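Local coordinates for putative uncharacterized protein smu.1108c (Streptococcus mutans, PDB 3L7Y) that is uncharacterised but probably acts as a magnesium-dependent phosphatase of the haloacid dehalogenase-like hydrolase superfamily, at residues S36-F48 against L67-N80. Residues are numbered along the deposited sequence; the frame is centred on the assembly and turned at random.
Sequences SVKVIATDMDGTF and LQERDIRFVVASSN. With MG (magnesium ion), chain B.
Val75 N donates to Ile40 O (2.7 Å), one of five backbone bonds that lace the parallel strands 39-42 and 73-77, the first from Arg73 N to Lys38 O and the last from Ala77 N to Thr42 O. Ile40, Thr42, Phe74 and Val76 line one face. Ile40 spreads its two branches over different partners. Ile40 CG2, set anti to the backbone N, rests by Phe74 CD1 and CE1, while CG1, swung beside that N (chi1 -61°), carries Ile40 CD1 to Leu67 CD2 at 3.7 Å; the Ile40 and Leu67 side chains, the latter in the last turn of helix 57-69, cross at about a right angle. Thr42 suits a buried place because it divides its branches: its methyl CG2 packs on Phe74 CZ (3.7 Å), whereas OG1 donates to Asp43 O in the carbonyl plane, on a lone pair. Met44, bent at chi2 and chi3, lays CG and SD against Val76 CG1. On the other face the small Ala41 lets its CB settle 4.0 Å from Val75 CB.

Beyond the strand ends the chain turns to the magnesium ion, in the DxD arrangement of this superfamily. Asp43 OD2 binds the metal at 2.4 Å and also accepts from Thr47 OG1. Asp45 contributes its backbone O to the ion, leaving its carboxylate to take Asn80 ND2 at 2.9 Å on the syn side of Asp45 OD2, tilted 28° out of the carboxylate plane, the two flat groups turned 55° apart. That bond ties the metal loop to the loop after strand 73-77. Asp252 completes the protein ligands, and Lys229 bridges the two segments through Asp43 OD1 and Ala77 O. Within this Rossmann-like sheet, strand 39-42 is flanked by 73-77 and 247-251; helix 229-239 covers Val39, Ala41 and Val75, while Phe60 of helix 57-69 meets Phe74 edge-to-face and helix 291-301 touches Thr42.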
ATOM      1  N   SER A  36       7.289  23.237   7.438  1.00 37.14           N
ATOM      2  CA  SER A  36       6.118  23.219   8.313  1.00 43.52           C
ATOM      3  C   SER A  36       5.327  21.912   8.191  1.00 37.89           C
ATOM      4  O   SER A  36       4.184  21.915   7.742  1.00 40.68           O
ATOM      5  CB  SER A  36       5.205  24.404   7.996  1.00 46.34           C
ATOM      6  OG  SER A  36       4.077  24.412   8.853  1.00 51.06           O
ATOM      7  N   VAL A  37       5.933  20.804   8.610  1.00 31.94           N
ATOM      8  CA  VAL A  37       5.338  19.480   8.427  1.00 23.16           C
ATOM      9  C   VAL A  37       4.435  19.097   9.602  1.00 23.88           C
ATOM     10  O   VAL A  37       4.864  19.162  10.756  1.00 17.69           O
ATOM     11  CB  VAL A  37       6.440  18.405   8.244  1.00 22.89           C
ATOM     12  CG1 VAL A  37       5.832  17.012   8.157  1.00 18.27           C
ATOM     13  CG2 VAL A  37       7.264  18.701   6.997  1.00 16.59           C
ATOM     14  N   LYS A  38       3.195  18.696   9.300  1.00 22.39           N
ATOM     15  CA  LYS A  38       2.229  18.271  10.319  1.00 20.13           C
ATOM     16  C   LYS A  38       1.812  16.801  10.194  1.00 18.78           C
ATOM     17  O   LYS A  38       1.340  16.188  11.151  1.00 25.24           O
ATOM     18  CB  LYS A  38       1.012  19.196  10.312  1.00 25.65           C
ATOM     19  CG  LYS A  38       1.395  20.630  10.684  1.00 38.94           C
ATOM     20  CD  LYS A  38       0.221  21.593  10.705  1.00 45.07           C
ATOM     21  CE  LYS A  38       0.727  23.033  10.865  1.00 46.43           C
ATOM     22  NZ  LYS A  38      -0.369  23.991  11.177  1.00 42.75           N
ATOM     23  N   VAL A  39       1.974  16.235   9.008  1.00 15.50           N
ATOM     24  CA  VAL A  39       1.777  14.802   8.838  1.00 15.81           C
ATOM     25  C   VAL A  39       2.904  14.226   8.002  1.00 19.13           C
ATOM     26  O   VAL A  39       3.365  14.853   7.040  1.00 15.84           O
ATOM     27  CB  VAL A  39       0.339  14.426   8.339  1.00 19.88           C
ATOM     28  CG1 VAL A  39      -0.440  15.651   7.896  1.00 24.07           C
ATOM     29  CG2 VAL A  39       0.370  13.317   7.285  1.00 16.52           C
ATOM     30  N   ILE A  40       3.397  13.071   8.435  1.00 11.79           N
ATOM     31  CA  ILE A  40       4.463  12.362   7.749  1.00 11.63           C
ATOM     32  C   ILE A  40       3.902  11.001   7.353  1.00 16.68           C
ATOM     33  O   ILE A  40       3.428  10.248   8.203  1.00 14.79           O
ATOM     34  CB  ILE A  40       5.670  12.147   8.667  1.00 12.63           C
ATOM     35  CG1 ILE A  40       6.252  13.488   9.140  1.00 17.75           C
ATOM     36  CG2 ILE A  40       6.749  11.298   7.966  1.00 14.44           C
ATOM     37  CD1 ILE A  40       7.433  13.330  10.069  1.00 17.29           C
ATOM     38  N   ALA A  41       3.956  10.688   6.067  1.00 16.94           N
ATOM     39  CA  ALA A  41       3.369   9.457   5.553  1.00 12.68           C
ATOM     40  C   ALA A  41       4.430   8.667   4.841  1.00 10.63           C
ATOM     41  O   ALA A  41       5.159   9.205   4.025  1.00 15.82           O
ATOM     42  CB  ALA A  41       2.216   9.782   4.587  1.00 10.36           C
ATOM     43  N   THR A  42       4.533   7.385   5.139  1.00 14.61           N
ATOM     44  CA  THR A  42       5.531   6.592   4.449  1.00 12.61           C
ATOM     45  C   THR A  42       5.028   5.268   3.910  1.00 16.02           C
ATOM     46  O   THR A  42       4.291   4.526   4.575  1.00 14.70           O
ATOM     47  CB  THR A  42       6.731   6.298   5.343  1.00 11.08           C
ATOM     48  OG1 THR A  42       7.754   5.670   4.564  1.00 15.04           O
ATOM     49  CG2 THR A  42       6.325   5.368   6.475  1.00 11.38           C
ATOM     50  N   ASP A  43       5.463   4.961   2.698  1.00 17.12           N
ATOM     51  CA  ASP A  43       5.339   3.611   2.187  1.00 15.86           C
ATOM     52  C   ASP A  43       6.178   2.672   3.070  1.00 16.07           C
ATOM     53  O   ASP A  43       7.070   3.137   3.791  1.00 10.78           O
ATOM     54  CB  ASP A  43       5.828   3.574   0.753  1.00 16.86           C
ATOM     55  CG  ASP A  43       5.752   2.205   0.162  1.00 22.11           C
ATOM     56  OD1 ASP A  43       4.820   1.456   0.533  1.00 17.15           O
ATOM     57  OD2 ASP A  43       6.633   1.878  -0.651  1.00 22.43           O
ATOM     58  N   MET A  44       5.899   1.365   3.018  1.00 15.76           N
ATOM     59  CA  MET A  44       6.619   0.388   3.843  1.00 14.87           C
ATOM     60  C   MET A  44       7.701  -0.398   3.093  1.00 15.10           C
ATOM     61  O   MET A  44       8.894  -0.085   3.191  1.00 11.85           O
ATOM     62  CB  MET A  44       5.630  -0.571   4.519  1.00 21.89           C
ATOM     63  CG  MET A  44       4.863   0.074   5.649  1.00 14.80           C
ATOM     64  SD  MET A  44       5.961   0.485   7.014  1.00 15.97           S
ATOM     65  CE  MET A  44       6.280  -1.155   7.672  1.00 25.34           C
ATOM     66  N   ASP A  45       7.277  -1.419   2.350  1.00 10.70           N
ATOM     67  CA  ASP A  45       8.184  -2.226   1.541  1.00 13.24           C
ATOM     68  C   ASP A  45       8.962  -1.359   0.551  1.00 18.80           C
ATOM     69  O   ASP A  45       8.356  -0.668  -0.249  1.00 10.19           O
ATOM     70  CB  ASP A  45       7.394  -3.282   0.759  1.00 13.96           C
ATOM     71  CG  ASP A  45       6.621  -4.235   1.675  1.00 23.18           C
ATOM     72  OD1 ASP A  45       7.207  -4.749   2.652  1.00 18.15           O
ATOM     73  OD2 ASP A  45       5.421  -4.457   1.425  1.00 33.60           O
ATOM     74  N   GLY A  46      10.293  -1.406   0.608  1.00 14.78           N
ATOM     75  CA  GLY A  46      11.138  -0.682  -0.336  1.00 13.48           C
ATOM     76  C   GLY A  46      11.401   0.762   0.053  1.00 18.08           C
ATOM     77  O   GLY A  46      12.129   1.471  -0.635  1.00 18.70           O
ATOM     78  N   THR A  47      10.804   1.187   1.164  1.00 17.04           N
ATOM     79  CA  THR A  47      10.847   2.570   1.606  1.00 10.94           C
ATOM     80  C   THR A  47      11.205   2.638   3.096  1.00 17.65           C
ATOM     81  O   THR A  47      12.383   2.745   3.435  1.00 15.83           O
ATOM     82  CB  THR A  47       9.509   3.294   1.327  1.00 15.39           C
ATOM     83  OG1 THR A  47       9.197   3.200  -0.071  1.00 16.99           O
ATOM     84  CG2 THR A  47       9.606   4.775   1.716  1.00 14.87           C
ATOM     85  N   PHE A  48      10.208   2.572   3.979  1.00 11.44           N
ATOM     86  CA  PHE A  48      10.469   2.530   5.424  1.00 18.10           C
ATOM     87  C   PHE A  48      11.258   1.267   5.745  1.00 20.00           C
ATOM     88  O   PHE A  48      12.210   1.301   6.524  1.00 18.45           O
ATOM     89  CB  PHE A  48       9.154   2.561   6.217  1.00 22.78           C
ATOM     90  CG  PHE A  48       9.326   2.667   7.727  1.00 13.74           C
ATOM     91  CD1 PHE A  48       9.523   3.901   8.338  1.00 17.05           C
ATOM     92  CD2 PHE A  48       9.224   1.539   8.534  1.00 20.95           C
ATOM     93  CE1 PHE A  48       9.655   4.006   9.736  1.00 14.38           C
ATOM     94  CE2 PHE A  48       9.343   1.626   9.929  1.00 16.22           C
ATOM     95  CZ  PHE A  48       9.571   2.871  10.532  1.00 17.00           C
ATOM     96  N   LEU A  67       8.032  13.212  17.391  1.00 16.94           N
ATOM     97  CA  LEU A  67       6.927  13.634  16.544  1.00 19.68           C
ATOM     98  C   LEU A  67       5.710  13.902  17.419  1.00 22.19           C
ATOM     99  O   LEU A  67       5.020  14.904  17.261  1.00 27.32           O
ATOM    100  CB  LEU A  67       6.597  12.566  15.496  1.00 14.70           C
ATOM    101  CG  LEU A  67       7.701  12.217  14.500  1.00 25.79           C
ATOM    102  CD1 LEU A  67       7.220  11.105  13.585  1.00 22.81           C
ATOM    103  CD2 LEU A  67       8.159  13.449  13.673  1.00 16.81           C
ATOM    104  N   GLN A  68       5.466  13.007  18.362  1.00 22.40           N
ATOM    105  CA  GLN A  68       4.287  13.118  19.209  1.00 28.70           C
ATOM    106  C   GLN A  68       4.306  14.383  20.058  1.00 30.17           C
ATOM    107  O   GLN A  68       3.309  15.109  20.120  1.00 30.40           O
ATOM    108  CB  GLN A  68       4.132  11.869  20.078  1.00 31.73           C
ATOM    109  CG  GLN A  68       3.759  10.639  19.271  1.00 37.36           C
ATOM    110  CD  GLN A  68       3.697   9.381  20.105  1.00 40.00           C
ATOM    111  OE1 GLN A  68       4.666   9.009  20.766  1.00 39.13           O
ATOM    112  NE2 GLN A  68       2.552   8.713  20.074  1.00 44.96           N
ATOM    113  N   GLU A  69       5.439  14.668  20.693  1.00 24.39           N
ATOM    114  CA  GLU A  69       5.495  15.848  21.544  1.00 30.79           C
ATOM    115  C   GLU A  69       5.414  17.140  20.735  1.00 23.29           C
ATOM    116  O   GLU A  69       5.241  18.209  21.297  1.00 36.78           O
ATOM    117  CB  GLU A  69       6.702  15.827  22.491  1.00 37.84           C
ATOM    118  CG  GLU A  69       8.059  15.776  21.821  1.00 49.27           C
ATOM    119  CD  GLU A  69       9.200  15.690  22.831  1.00 53.71           C
ATOM    120  OE1 GLU A  69      10.376  15.758  22.412  1.00 58.62           O
ATOM    121  OE2 GLU A  69       8.920  15.554  24.043  1.00 47.88           O
ATOM    122  N   ARG A  70       5.529  17.043  19.429  1.00 24.22           N
ATOM    123  CA  ARG A  70       5.308  18.155  18.536  1.00 27.19           C
ATOM    124  C   ARG A  70       3.970  18.120  17.799  1.00 25.64           C
ATOM    125  O   ARG A  70       3.736  18.868  16.949  1.00 26.55           O
ATOM    126  CB  ARG A  70       6.375  18.179  17.497  1.00 34.20           C
ATOM    127  CG  ARG A  70       7.503  18.889  17.949  1.00 42.85           C
ATOM    128  CD  ARG A  70       8.578  18.688  17.066  1.00 51.91           C
ATOM    129  NE  ARG A  70       9.716  18.828  17.888  1.00 69.89           N
ATOM    130  CZ  ARG A  70      10.879  19.320  17.525  1.00 78.69           C
ATOM    131  NH1 ARG A  70      11.116  19.685  16.265  1.00 76.29           N
ATOM    132  NH2 ARG A  70      11.815  19.401  18.457  1.00 84.68           N
ATOM    133  N   ASP A  71       3.128  17.206  18.177  1.00 20.00           N
ATOM    134  CA  ASP A  71       1.928  16.950  17.483  1.00 20.00           C
ATOM    135  C   ASP A  71       2.106  16.734  15.988  1.00 20.00           C
ATOM    136  O   ASP A  71       1.368  17.228  15.217  1.00 20.00           O
ATOM    137  CB  ASP A  71       0.875  17.994  17.757  1.00 20.00           C
ATOM    138  CG  ASP A  71      -0.501  17.469  17.481  1.00 20.00           C
ATOM    139  OD1 ASP A  71      -0.660  16.277  17.471  1.00 20.00           O
ATOM    140  OD2 ASP A  71      -1.413  18.211  17.201  1.00 20.00           O
ATOM    141  N   ILE A  72       3.081  15.954  15.602  1.00 27.85           N
ATOM    142  CA  ILE A  72       3.237  15.645  14.209  1.00 23.50           C
ATOM    143  C   ILE A  72       2.693  14.233  13.952  1.00 23.56           C
ATOM    144  O   ILE A  72       3.112  13.321  14.576  1.00 19.60           O
ATOM    145  CB  ILE A  72       4.677  15.769  13.768  1.00 16.59           C
ATOM    146  CG1 ILE A  72       5.114  17.216  13.798  1.00 24.33           C
ATOM    147  CG2 ILE A  72       4.858  15.201  12.402  1.00 13.40           C
ATOM    148  CD1 ILE A  72       6.530  17.358  13.678  1.00 33.68           C
ATOM    149  N   ARG A  73       1.751  14.105  13.039  1.00 21.58           N
ATOM    150  CA  ARG A  73       1.109  12.812  12.821  1.00 29.00           C
ATOM    151  C   ARG A  73       1.945  11.874  11.949  1.00 27.83           C
ATOM    152  O   ARG A  73       2.587  12.312  10.999  1.00 19.74           O
ATOM    153  CB  ARG A  73      -0.269  13.010  12.189  1.00 27.35           C
ATOM    154  CG  ARG A  73      -1.430  12.886  13.159  1.00 36.45           C
ATOM    155  CD  ARG A  73      -1.895  14.221  13.698  1.00 43.57           C
ATOM    156  NE  ARG A  73      -3.337  14.210  13.955  1.00 44.66           N
ATOM    157  CZ  ARG A  73      -4.018  15.242  14.446  1.00 38.32           C
ATOM    158  NH1 ARG A  73      -3.391  16.374  14.742  1.00 31.84           N
ATOM    159  NH2 ARG A  73      -5.327  15.142  14.640  1.00 33.94           N
ATOM    160  N   PHE A  74       1.948  10.586  12.284  1.00 17.85           N
ATOM    161  CA  PHE A  74       2.717   9.619  11.508  1.00 12.67           C
ATOM    162  C   PHE A  74       1.805   8.576  10.884  1.00 22.25           C
ATOM    163  O   PHE A  74       1.035   7.910  11.580  1.00 17.44           O
ATOM    164  CB  PHE A  74       3.818   8.949  12.346  1.00 14.05           C
ATOM    165  CG  PHE A  74       4.765   8.102  11.530  1.00 14.78           C
ATOM    166  CD1 PHE A  74       5.899   8.657  10.949  1.00 15.55           C
ATOM    167  CD2 PHE A  74       4.505   6.748  11.322  1.00 23.30           C
ATOM    168  CE1 PHE A  74       6.758   7.872  10.187  1.00 17.12           C
ATOM    169  CE2 PHE A  74       5.365   5.956  10.563  1.00 17.19           C
ATOM    170  CZ  PHE A  74       6.487   6.521   9.990  1.00 16.68           C
ATOM    171  N   VAL A  75       1.904   8.449   9.566  1.00 22.96           N
ATOM    172  CA  VAL A  75       1.000   7.606   8.788  1.00 19.33           C
ATOM    173  C   VAL A  75       1.766   6.529   8.025  1.00 14.07           C
ATOM    174  O   VAL A  75       2.678   6.824   7.259  1.00 15.43           O
ATOM    175  CB  VAL A  75       0.186   8.463   7.785  1.00 19.40           C
ATOM    176  CG1 VAL A  75      -0.718   7.594   6.927  1.00 10.77           C
ATOM    177  CG2 VAL A  75      -0.615   9.547   8.518  1.00 17.53           C
ATOM    178  N   VAL A  76       1.397   5.276   8.252  1.00 11.35           N
ATOM    179  CA  VAL A  76       1.914   4.168   7.477  1.00 11.15           C
ATOM    180  C   VAL A  76       0.980   3.949   6.274  1.00 14.97           C
ATOM    181  O   VAL A  76      -0.203   3.699   6.458  1.00 16.38           O
ATOM    182  CB  VAL A  76       1.982   2.904   8.362  1.00 15.32           C
ATOM    183  CG1 VAL A  76       2.385   1.688   7.562  1.00 11.30           C
ATOM    184  CG2 VAL A  76       2.939   3.133   9.526  1.00 17.29           C
ATOM    185  N   ALA A  77       1.499   4.085   5.051  1.00 10.35           N
ATOM    186  CA  ALA A  77       0.665   4.016   3.843  1.00  9.91           C
ATOM    187  C   ALA A  77       1.144   2.926   2.887  1.00 20.24           C
ATOM    188  O   ALA A  77       2.150   3.093   2.201  1.00 21.94           O
ATOM    189  CB  ALA A  77       0.625   5.376   3.135  1.00 14.79           C
ATOM    190  N   SER A  78       0.414   1.813   2.832  1.00 16.91           N
ATOM    191  CA  SER A  78       0.917   0.629   2.145  1.00  9.53           C
ATOM    192  C   SER A  78      -0.192  -0.120   1.388  1.00 14.95           C
ATOM    193  O   SER A  78      -1.372  -0.009   1.716  1.00 14.69           O
ATOM    194  CB  SER A  78       1.603  -0.295   3.167  1.00 20.44           C
ATOM    195  OG  SER A  78       2.022  -1.529   2.596  1.00 14.32           O
ATOM    196  N   SER A  79       0.190  -0.892   0.381  1.00 15.66           N
ATOM    197  CA  SER A  79      -0.766  -1.785  -0.251  1.00 17.56           C
ATOM    198  C   SER A  79      -1.145  -2.958   0.667  1.00 17.15           C
ATOM    199  O   SER A  79      -2.222  -3.534   0.519  1.00 12.78           O
ATOM    200  CB  SER A  79      -0.217  -2.318  -1.565  1.00 20.80           C
ATOM    201  OG  SER A  79       0.809  -3.257  -1.334  1.00 23.67           O
ATOM    202  N   ASN A  80      -0.273  -3.306   1.615  1.00 12.81           N
ATOM    203  CA  ASN A  80      -0.524  -4.469   2.483  1.00 12.43           C
ATOM    204  C   ASN A  80      -1.731  -4.271   3.387  1.00 12.33           C
ATOM    205  O   ASN A  80      -2.153  -3.129   3.633  1.00 15.25           O
ATOM    206  CB  ASN A  80       0.707  -4.790   3.349  1.00 18.90           C
ATOM    207  CG  ASN A  80       1.967  -4.985   2.521  1.00 28.27           C
ATOM    208  OD1 ASN A  80       1.907  -5.356   1.348  1.00 38.86           O
ATOM    209  ND2 ASN A  80       3.108  -4.725   3.125  1.00 27.21           N
TER
HETATM  210 MG    MG B 271       7.026  -0.067  -2.074  1.00  9.48          MG
HETATM  211  O   HOH W   1       3.011  -0.458  -0.803  1.00 12.39           O
HETATM  212  O   HOH W   2       5.204  -1.497  -0.960  1.00 43.01           O
HETATM  213  O   HOH W   3       6.132  -1.428  -3.961  1.00 38.92           O
HETATM  214  O   HOH W   4       5.117   1.152  -3.037  1.00 16.37           O
HETATM  215  O   HOH W   5       8.661  -1.409  -3.363  1.00 25.16           O